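Local coordinates for protein lipase, class 3 (Penicillium roqueforti FM164, PDB 6L7N) that probably hydrolyses the ester bonds of lipids such as triacylglycerols, as a fungal class 3 lipase of the alpha/beta hydrolase family, at residues S87-V92 with P253-F258; A21-D26 with M266-G271; F57-I62 with S81-Y86. One frame throughout, in Å; residues are numbered along the deposited sequence.

Interaction 1 (S87-V92 with P253-F258); sequences SVRNWV and PSLEDF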
loop_
_atom_site.group_PDB
_atom_site.type_symbol
_atom_site.label_atom_id
_atom_site.label_comp_id
_atom_site.label_asym_id
_atom_site.label_seq_id
_atom_site.Cartn_x
_atom_site.Cartn_y
_atom_site.Cartn_z
ATOM N N SER A 87 -4.511 -2.278 -14.320
ATOM C CA SER A 87 -3.918 -3.076 -15.390
ATOM C C SER A 87 -2.636 -3.747 -14.893
ATOM O O SER A 87 -1.533 -3.460 -15.360
ATOM C CB SER A 87 -3.635 -2.205 -16.608
ATOM O OG SER A 87 -4.837 -1.652 -17.104
ATOM N N VAL A 88 -2.794 -4.649 -13.923
ATOM C CA VAL A 88 -1.628 -5.204 -13.226
ATOM C C VAL A 88 -1.042 -6.402 -13.969
ATOM O O VAL A 88 0.183 -6.550 -14.045
ATOM C CB VAL A 88 -1.991 -5.560 -11.766
ATOM C CG1 VAL A 88 -0.733 -5.987 -10.974
ATOM C CG2 VAL A 88 -2.656 -4.374 -11.089
ATOM N N ARG A 89 -1.882 -7.282 -14.519
ATOM C CA ARG A 89 -1.343 -8.406 -15.283
ATOM C C ARG A 89 -0.422 -7.923 -16.401
ATOM O O ARG A 89 0.651 -8.504 -16.635
ATOM C CB ARG A 89 -2.476 -9.262 -15.858
ATOM C CG ARG A 89 -1.969 -10.506 -16.621
ATOM C CD ARG A 89 -3.116 -11.298 -17.255
ATOM N NE ARG A 89 -4.106 -11.678 -16.254
ATOM C CZ ARG A 89 -4.077 -12.812 -15.561
ATOM N NH1 ARG A 89 -5.019 -13.060 -14.670
ATOM N NH2 ARG A 89 -3.112 -13.702 -15.762
ATOM N N ASN A 90 -0.812 -6.854 -17.100
ATOM C CA ASN A 90 0.038 -6.352 -18.179
ATOM C C ASN A 90 1.337 -5.787 -17.639
ATOM O O ASN A 90 2.370 -5.858 -18.312
ATOM C CB ASN A 90 -0.697 -5.292 -18.994
ATOM C CG ASN A 90 -1.801 -5.887 -19.818
ATOM O OD1 ASN A 90 -2.181 -7.038 -19.603
ATOM N ND2 ASN A 90 -2.335 -5.116 -20.754
ATOM N N TRP A 91 1.294 -5.235 -16.426
ATOM C CA TRP A 91 2.493 -4.744 -15.762
ATOM C C TRP A 91 3.453 -5.890 -15.464
ATOM O O TRP A 91 4.644 -5.812 -15.775
ATOM C CB TRP A 91 2.068 -3.991 -14.484
ATOM C CG TRP A 91 3.156 -3.345 -13.689
ATOM C CD1 TRP A 91 3.637 -2.074 -13.826
ATOM C CD2 TRP A 91 3.875 -3.937 -12.609
ATOM N NE1 TRP A 91 4.635 -1.842 -12.897
ATOM C CE2 TRP A 91 4.797 -2.971 -12.136
ATOM C CE3 TRP A 91 3.825 -5.189 -11.986
ATOM C CZ2 TRP A 91 5.673 -3.227 -11.080
ATOM C CZ3 TRP A 91 4.691 -5.443 -10.929
ATOM C CH2 TRP A 91 5.598 -4.461 -10.483
ATOM N N VAL A 92 2.940 -6.987 -14.901
ATOM C CA VAL A 92 3.780 -8.167 -14.670
ATOM C C VAL A 92 4.377 -8.660 -15.984
ATOM O O VAL A 92 5.578 -8.942 -16.085
ATOM C CB VAL A 92 2.963 -9.278 -13.983
ATOM C CG1 VAL A 92 3.750 -10.595 -13.949
ATOM C CG2 VAL A 92 2.534 -8.845 -12.580
ATOM N N PRO A 253 8.815 -14.596 -10.885
ATOM C CA PRO A 253 7.370 -14.348 -11.003
ATOM C C PRO A 253 6.770 -15.062 -12.206
ATOM O O PRO A 253 7.358 -15.087 -13.287
ATOM C CB PRO A 253 7.283 -12.823 -11.162
ATOM C CG PRO A 253 8.623 -12.410 -11.660
ATOM C CD PRO A 253 9.589 -13.349 -10.987
ATOM N N SER A 254 5.586 -15.645 -12.002
ATOM C CA SER A 254 4.849 -16.352 -13.045
ATOM C C SER A 254 3.417 -15.839 -13.084
ATOM O O SER A 254 2.747 -15.809 -12.050
ATOM C CB SER A 254 4.847 -17.863 -12.795
ATOM O OG SER A 254 6.135 -18.437 -13.023
ATOM N N LEU A 255 2.950 -15.454 -14.274
ATOM C CA LEU A 255 1.553 -15.043 -14.429
ATOM C C LEU A 255 0.584 -16.133 -13.982
ATOM O O LEU A 255 -0.548 -15.833 -13.573
ATOM C CB LEU A 255 1.273 -14.673 -15.887
ATOM C CG LEU A 255 1.679 -13.314 -16.453
ATOM C CD1 LEU A 255 1.184 -13.205 -17.883
ATOM C CD2 LEU A 255 1.099 -12.194 -15.615
ATOM N N GLU A 256 0.991 -17.406 -14.062
ATOM C CA GLU A 256 0.097 -18.468 -13.613
ATOM C C GLU A 256 -0.169 -18.400 -12.111
ATOM O O GLU A 256 -1.141 -18.999 -11.633
ATOM C CB GLU A 256 0.674 -19.832 -13.995
ATOM C CG GLU A 256 2.009 -20.116 -13.363
ATOM C CD GLU A 256 1.914 -21.149 -12.256
ATOM O OE1 GLU A 256 2.972 -21.586 -11.753
ATOM O OE2 GLU A 256 0.780 -21.527 -11.896
ATOM N N ASP A 257 0.644 -17.661 -11.360
ATOM C CA ASP A 257 0.422 -17.476 -9.929
ATOM C C ASP A 257 -0.440 -16.261 -9.620
ATOM O O ASP A 257 -0.653 -15.951 -8.435
ATOM C CB ASP A 257 1.761 -17.331 -9.191
ATOM C CG ASP A 257 2.571 -18.624 -9.178
ATOM O OD1 ASP A 257 1.975 -19.707 -9.276
ATOM O OD2 ASP A 257 3.808 -18.554 -9.061
ATOM N N PHE A 258 -0.963 -15.585 -10.653
ATOM C CA PHE A 258 -1.492 -14.234 -10.472
ATOM C C PHE A 258 -2.670 -14.173 -9.508
ATOM O O PHE A 258 -2.884 -13.133 -8.867
ATOM C CB PHE A 258 -1.885 -13.640 -11.826
ATOM C CG PHE A 258 -2.155 -12.151 -11.783
ATOM C CD1 PHE A 258 -1.129 -11.251 -11.539
ATOM C CD2 PHE A 258 -3.432 -11.658 -11.998
ATOM C CE1 PHE A 258 -1.370 -9.898 -11.497
ATOM C CE2 PHE A 258 -3.682 -10.299 -11.965
ATOM C CZ PHE A 258 -2.653 -9.419 -11.708
HETATM O O HOH W 1 -3.231 -16.125 -14.398
#
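Val88, Arg89 and Val92 of helix 88-94 meet Leu255 and Phe258 of a short 3-10 segment. By its place in the sequence, helix 88-94 probably corresponds to the lid helix of class 3 lipases. The apolar contacts come first. Phe258 points its ring at the start of the helix, with CG anti to the backbone N (chi1 -167°). Phe258 CZ lies 3.9 Å from Val88 CB, which sits at the ring edge, close to the ring plane. Val92 CG2 approaches Phe258 CE1 more loosely, at 4.2 Å. Beside the ring, Leu255 CD2 fits between two helix residues. Leu255 CD2 is 3.5 Å from Val92 CG1 and 3.6 Å from Arg89 CG.

Arg89 supplies the second kind of contact. Its chain is extended to CD and then bends at chi3 (-56°). The bend sets one guanidinium face against Phe258 CD2, which is 3.4 Å from Arg89 NH1. The two planes are 56° apart, so the groups are tilted and not stacked. With an alanine in place of Phe258, Val88 would probably lose its ring partner and the Arg89 guanidinium would be less firmly placed, with the water as its remaining link here.

The polar link is indirect. A water lies at the guanidinium edge, accepts from Arg89 NH2 at 2.8 Å and donates to Leu255 O at 2.8 Å. No direct hydrogen bond joins the segments. Val88 also touches Ser147, probably the nucleophile, which is consistent with a lid lying over the active site. Apolar packing, the tilted guanidinium-ring contact and one water bridge hold this side of the helix. Such a contact could part without breaking a direct hydrogen bond, which is consistent with a lid that moves, as in related lipases.

Interaction 2 (A21-D26 with M266-G271); sequences AAYYAD and MKTDAG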
loop_
_atom_site.group_PDB
_atom_site.type_symbol
_atom_site.label_atom_id
_atom_site.label_comp_id
_atom_site.label_asym_id
_atom_site.label_seq_id
_atom_site.Cartn_x
_atom_site.Cartn_y
_atom_site.Cartn_z
ATOM N N ALA A 21 -11.448 -0.256 -0.063
ATOM C CA ALA A 21 -12.330 0.848 -0.430
ATOM C C ALA A 21 -11.731 1.681 -1.557
ATOM O O ALA A 21 -12.468 2.200 -2.401
ATOM C CB ALA A 21 -12.613 1.714 0.795
ATOM N N ALA A 22 -10.401 1.794 -1.601
ATOM C CA ALA A 22 -9.759 2.580 -2.650
ATOM C C ALA A 22 -10.130 2.120 -4.055
ATOM O O ALA A 22 -10.001 2.898 -5.004
ATOM C CB ALA A 22 -8.231 2.524 -2.521
ATOM N N TYR A 23 -10.562 0.877 -4.223
ATOM C CA TYR A 23 -10.905 0.418 -5.561
ATOM C C TYR A 23 -12.267 0.900 -6.033
ATOM O O TYR A 23 -12.557 0.784 -7.225
ATOM C CB TYR A 23 -10.866 -1.105 -5.623
ATOM C CG TYR A 23 -9.456 -1.643 -5.762
ATOM C CD1 TYR A 23 -8.876 -1.806 -7.012
ATOM C CD2 TYR A 23 -8.706 -1.975 -4.643
ATOM C CE1 TYR A 23 -7.576 -2.305 -7.139
ATOM C CE2 TYR A 23 -7.406 -2.468 -4.759
ATOM C CZ TYR A 23 -6.851 -2.627 -6.009
ATOM O OH TYR A 23 -5.566 -3.121 -6.124
ATOM N N TYR A 24 -13.095 1.451 -5.145
ATOM C CA TYR A 24 -14.471 1.816 -5.480
ATOM C C TYR A 24 -14.531 3.248 -5.990
ATOM O O TYR A 24 -14.267 4.188 -5.228
ATOM C CB TYR A 24 -15.385 1.681 -4.262
ATOM C CG TYR A 24 -15.697 0.271 -3.861
ATOM C CD1 TYR A 24 -14.819 -0.443 -3.071
ATOM C CD2 TYR A 24 -16.878 -0.345 -4.261
ATOM C CE1 TYR A 24 -15.087 -1.725 -2.690
ATOM C CE2 TYR A 24 -17.163 -1.642 -3.880
ATOM C CZ TYR A 24 -16.264 -2.326 -3.090
ATOM O OH TYR A 24 -16.513 -3.620 -2.705
ATOM N N ALA A 25 -14.929 3.417 -7.258
ATOM C CA ALA A 25 -15.141 4.759 -7.797
ATOM C C ALA A 25 -16.098 5.565 -6.939
ATOM O O ALA A 25 -15.950 6.788 -6.825
ATOM C CB ALA A 25 -15.676 4.691 -9.226
ATOM N N ASP A 26 -17.087 4.900 -6.338
ATOM C CA ASP A 26 -18.004 5.588 -5.430
ATOM C C ASP A 26 -17.270 6.242 -4.269
ATOM O O ASP A 26 -17.751 7.232 -3.715
ATOM C CB ASP A 26 -19.025 4.608 -4.879
ATOM C CG ASP A 26 -19.479 3.622 -5.910
ATOM O OD1 ASP A 26 -19.709 4.048 -7.066
ATOM O OD2 ASP A 26 -19.600 2.411 -5.585
ATOM N N MET A 266 -8.834 -10.273 2.526
ATOM C CA MET A 266 -10.080 -10.228 1.766
ATOM C C MET A 266 -9.770 -10.208 0.279
ATOM O O MET A 266 -8.609 -10.185 -0.140
ATOM C CB MET A 266 -10.931 -9.002 2.129
ATOM C CG MET A 266 -11.400 -8.962 3.575
ATOM S SD MET A 266 -10.014 -8.698 4.689
ATOM C CE MET A 266 -10.827 -8.123 6.168
ATOM N N LYS A 267 -10.834 -10.223 -0.526
ATOM C CA LYS A 267 -10.703 -9.932 -1.947
ATOM C C LYS A 267 -10.503 -8.433 -2.088
ATOM O O LYS A 267 -11.479 -7.686 -2.211
ATOM C CB LYS A 267 -11.940 -10.393 -2.713
ATOM C CG LYS A 267 -11.700 -10.642 -4.174
ATOM C CD LYS A 267 -12.880 -11.390 -4.766
ATOM C CE LYS A 267 -13.361 -10.696 -6.010
ATOM N NZ LYS A 267 -12.216 -10.070 -6.724
ATOM N N THR A 268 -9.245 -7.983 -2.074
ATOM C CA THR A 268 -8.996 -6.556 -1.886
ATOM C C THR A 268 -9.545 -5.725 -3.041
ATOM O O THR A 268 -10.020 -4.606 -2.832
ATOM C CB THR A 268 -7.498 -6.289 -1.707
ATOM O OG1 THR A 268 -6.858 -6.257 -2.989
ATOM C CG2 THR A 268 -6.853 -7.372 -0.866
ATOM N N ASP A 269 -9.491 -6.244 -4.269
ATOM C CA ASP A 269 -9.888 -5.450 -5.429
ATOM C C ASP A 269 -11.286 -5.779 -5.943
ATOM O O ASP A 269 -11.573 -5.535 -7.121
ATOM C CB ASP A 269 -8.870 -5.594 -6.562
ATOM C CG ASP A 269 -8.946 -6.933 -7.249
ATOM O OD1 ASP A 269 -9.500 -7.887 -6.656
ATOM O OD2 ASP A 269 -8.434 -7.033 -8.386
ATOM N N ALA A 270 -12.162 -6.313 -5.089
ATOM C CA ALA A 270 -13.511 -6.661 -5.522
ATOM C C ALA A 270 -14.279 -5.467 -6.073
ATOM O O ALA A 270 -15.200 -5.660 -6.875
ATOM C CB ALA A 270 -14.295 -7.280 -4.359
ATOM N N GLY A 271 -13.931 -4.242 -5.665
ATOM C CA GLY A 271 -14.662 -3.062 -6.096
ATOM C C GLY A 271 -14.269 -2.474 -7.435
ATOM O O GLY A 271 -14.878 -1.493 -7.868
HETATM O O HOH W 2 -15.180 1.221 -8.960
#
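Tyr23 and Tyr24 each turn a ring face to the C-terminal end of the model, where a type I beta turn runs from Lys267 to Ala270. The two tyrosines lie between the long N-terminal helix of this alpha/beta hydrolase and helix 25-28, and Tyr24 is the N-cap residue of the latter.

Tyr23 has the most area buried here. Asp269 CB stands almost over the centre of its ring, 3.6 Å from the centroid and 12° off the normal, a CH-pi contact. The Asp269 carboxylate is turned 85° from the ring, and its OD1 forms a salt bridge with Lys272 NZ. Thr268 O approaches the Tyr23 ring obliquely, 3.5 Å from CD2. The phenol OH of Tyr23 is hydrogen-bonded to His146 ND1, next to Ser147 of the probable nucleophile elbow.

Gly271 is the next most buried. Its CA packs directly on the ring of Tyr24 in a second CH-pi contact over the face, 3.6 Å from the ring centroid. With CG beside the backbone N (chi1 -73°), the Tyr24 ring reaches back over the glycine. Its OH is hydrogen-bonded to Asn42 and to Lys40 N.

No direct hydrogen bond crosses the contact. One water donates to Gly271 O at 2.9 Å and accepts from Ala25 N at 2.8 Å.

Interaction 3 (F57-I62 with S81-Y86); sequences FSNATI and SFRGSY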
loop_
_atom_site.group_PDB
_atom_site.type_symbol
_atom_site.label_atom_id
_atom_site.label_comp_id
_atom_site.label_asym_id
_atom_site.label_seq_id
_atom_site.Cartn_x
_atom_site.Cartn_y
_atom_site.Cartn_z
ATOM N N PHE A 57 -9.408 11.876 -4.885
ATOM C CA PHE A 57 -8.818 12.168 -6.179
ATOM C C PHE A 57 -9.041 10.967 -7.087
ATOM O O PHE A 57 -8.842 9.823 -6.672
ATOM C CB PHE A 57 -7.331 12.524 -6.040
ATOM C CG PHE A 57 -6.547 11.610 -5.122
ATOM C CD1 PHE A 57 -6.570 11.789 -3.747
ATOM C CD2 PHE A 57 -5.752 10.607 -5.648
ATOM C CE1 PHE A 57 -5.841 10.962 -2.910
ATOM C CE2 PHE A 57 -5.015 9.778 -4.819
ATOM C CZ PHE A 57 -5.062 9.957 -3.445
ATOM N N SER A 58 -9.491 11.226 -8.310
ATOM C CA SER A 58 -10.014 10.181 -9.175
ATOM C C SER A 58 -9.025 9.855 -10.281
ATOM O O SER A 58 -8.226 10.702 -10.691
ATOM C CB SER A 58 -11.350 10.605 -9.804
ATOM O OG SER A 58 -11.849 9.604 -10.674
ATOM N N ASN A 59 -9.094 8.620 -10.769
ATOM C CA ASN A 59 -8.413 8.346 -12.023
ATOM C C ASN A 59 -9.193 9.002 -13.157
ATOM O O ASN A 59 -10.360 9.391 -13.015
ATOM C CB ASN A 59 -8.212 6.836 -12.246
ATOM C CG ASN A 59 -9.522 6.026 -12.275
ATOM O OD1 ASN A 59 -9.502 4.816 -12.541
ATOM N ND2 ASN A 59 -10.644 6.674 -12.000
ATOM N N ALA A 60 -8.519 9.155 -14.284
ATOM C CA ALA A 60 -9.083 9.928 -15.375
ATOM C C ALA A 60 -8.258 9.701 -16.631
ATOM O O ALA A 60 -7.560 8.689 -16.745
ATOM C CB ALA A 60 -9.121 11.415 -15.011
ATOM N N THR A 61 -8.368 10.617 -17.592
ATOM C CA THR A 61 -7.571 10.533 -18.805
ATOM C C THR A 61 -6.110 10.878 -18.558
ATOM O O THR A 61 -5.265 10.564 -19.402
ATOM C CB THR A 61 -8.139 11.469 -19.872
ATOM O OG1 THR A 61 -8.059 12.824 -19.406
ATOM C CG2 THR A 61 -9.598 11.135 -20.165
ATOM N N ILE A 62 -5.777 11.517 -17.436
ATOM C CA ILE A 62 -4.402 11.964 -17.225
ATOM C C ILE A 62 -3.693 11.198 -16.121
ATOM O O ILE A 62 -2.487 11.407 -15.917
ATOM C CB ILE A 62 -4.334 13.483 -16.969
ATOM C CG1 ILE A 62 -4.840 13.836 -15.575
ATOM C CG2 ILE A 62 -5.148 14.232 -18.021
ATOM C CD1 ILE A 62 -4.895 15.335 -15.318
ATOM N N SER A 81 -5.244 6.745 1.350
ATOM C CA SER A 81 -5.347 5.475 0.643
ATOM C C SER A 81 -5.128 5.685 -0.847
ATOM O O SER A 81 -5.732 6.593 -1.442
ATOM C CB SER A 81 -6.710 4.833 0.879
ATOM O OG SER A 81 -6.900 3.733 0.011
ATOM N N PHE A 82 -4.284 4.828 -1.440
ATOM C CA PHE A 82 -3.944 4.882 -2.860
ATOM C C PHE A 82 -4.364 3.612 -3.585
ATOM O O PHE A 82 -4.063 2.500 -3.128
ATOM C CB PHE A 82 -2.431 5.052 -3.073
ATOM C CG PHE A 82 -1.888 6.368 -2.632
ATOM C CD1 PHE A 82 -1.973 7.482 -3.449
ATOM C CD2 PHE A 82 -1.260 6.488 -1.405
ATOM C CE1 PHE A 82 -1.454 8.699 -3.035
ATOM C CE2 PHE A 82 -0.739 7.684 -0.995
ATOM C CZ PHE A 82 -0.838 8.803 -1.809
ATOM N N ARG A 83 -5.018 3.784 -4.730
ATOM C CA ARG A 83 -5.220 2.738 -5.722
ATOM C C ARG A 83 -4.430 3.118 -6.968
ATOM O O ARG A 83 -4.544 4.247 -7.465
ATOM C CB ARG A 83 -6.711 2.574 -6.059
ATOM C CG ARG A 83 -7.041 1.339 -6.883
ATOM C CD ARG A 83 -8.023 1.648 -8.029
ATOM N NE ARG A 83 -7.364 2.358 -9.123
ATOM C CZ ARG A 83 -7.987 3.107 -10.024
ATOM N NH1 ARG A 83 -7.289 3.720 -10.979
ATOM N NH2 ARG A 83 -9.305 3.229 -9.993
ATOM N N GLY A 84 -3.617 2.190 -7.460
ATOM C CA GLY A 84 -2.892 2.384 -8.696
ATOM C C GLY A 84 -3.660 1.839 -9.880
ATOM O O GLY A 84 -4.837 1.485 -9.794
ATOM N N SER A 85 -2.965 1.753 -11.013
ATOM C CA SER A 85 -3.584 1.167 -12.187
ATOM C C SER A 85 -4.033 -0.255 -11.883
ATOM O O SER A 85 -3.299 -1.032 -11.270
ATOM C CB SER A 85 -2.607 1.163 -13.357
ATOM O OG SER A 85 -3.120 0.352 -14.397
ATOM N N TYR A 86 -5.248 -0.597 -12.299
ATOM C CA TYR A 86 -5.697 -1.977 -12.188
ATOM C C TYR A 86 -5.307 -2.822 -13.401
ATOM O O TYR A 86 -5.709 -3.984 -13.489
ATOM C CB TYR A 86 -7.211 -2.046 -11.948
ATOM C CG TYR A 86 -8.070 -1.138 -12.801
ATOM C CD1 TYR A 86 -8.405 -1.489 -14.104
ATOM C CD2 TYR A 86 -8.576 0.058 -12.292
ATOM C CE1 TYR A 86 -9.193 -0.670 -14.887
ATOM C CE2 TYR A 86 -9.371 0.886 -13.070
ATOM C CZ TYR A 86 -9.674 0.515 -14.368
ATOM O OH TYR A 86 -10.467 1.319 -15.157
HETATM O O HOH W 3 -11.389 3.448 -14.184
#
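The C-terminal end of strand 77-83 meets the loop leaving edge strand 52-57, and Asn59 and Arg83 carry the polar part of the contact. Both terminal nitrogens of Arg83 donate to one oxygen, Asn59 OD1. Arg83 NH1 is 2.9 Å and Arg83 NH2 3.0 Å from Asn59 OD1. Neither bond is straight, and even the straighter one, from NH1, has an N-H...O angle of 148°. The oxygen lies in the guanidinium plane. Both donors, however, reach it from the same face of the amide, above the carbonyl plane and off the lone pairs. Asn59 CG sits between its backbone N and carbonyl carbon (chi1 59°), which turns the amide toward the arginine. A water also donates to Asn59 OD1, and it is 2.5 Å from Tyr86 OH. Three donors therefore hold this oxygen, and the positive charge of Arg83 would probably polarise its C=O.

This is the edge region of the alpha/beta hydrolase sheet, where strand 66-72 runs between strands 52-57 and 77-83. In related class 3 lipases the serine after the glycine of this strand end helps form the oxyanion hole. That would make Ser85 a probable counterpart, just beyond Arg83 and Gly84.

The guanidinium is fixed on further sides. Arg83 NE donates to Gly84 O at 2.8 Å, and NH1 also bonds to Asp64 O. The edge of the Tyr86 ring comes over one guanidinium face, with CD2 3.8 Å above the plane of Arg83.

Farther back along the strands, two phenylalanines meet across the intervening strand. Phe57 CZ is 3.8 Å from Phe82 CE1, and the ring planes are 56° apart in an oblique pair. Phe82 also packs against Val152, Ala153 and Ala156 of helix 148-161.

How the interactions relate
Interactions 2 and 3 are neighbours, with centres about 12 Å apart. Ala22 packs on Ser81, and Tyr23 CD1 packs on Arg83 CG. Interaction 1 lies about 19 Å from the centres of both. It still adjoins interaction 3 in sequence, because strand 77-83 runs through a short loop into helix 88-94. Along the chain, interaction 2 joins residues near the N-terminus to the last modelled ones, and the loop it closes holds the other two. Interaction 3 closes before interaction 1 opens. Together they tie the end of the N-terminal helix, the last modelled residues, the sheet edge and the probable lid helix around the likely active site at Ser147.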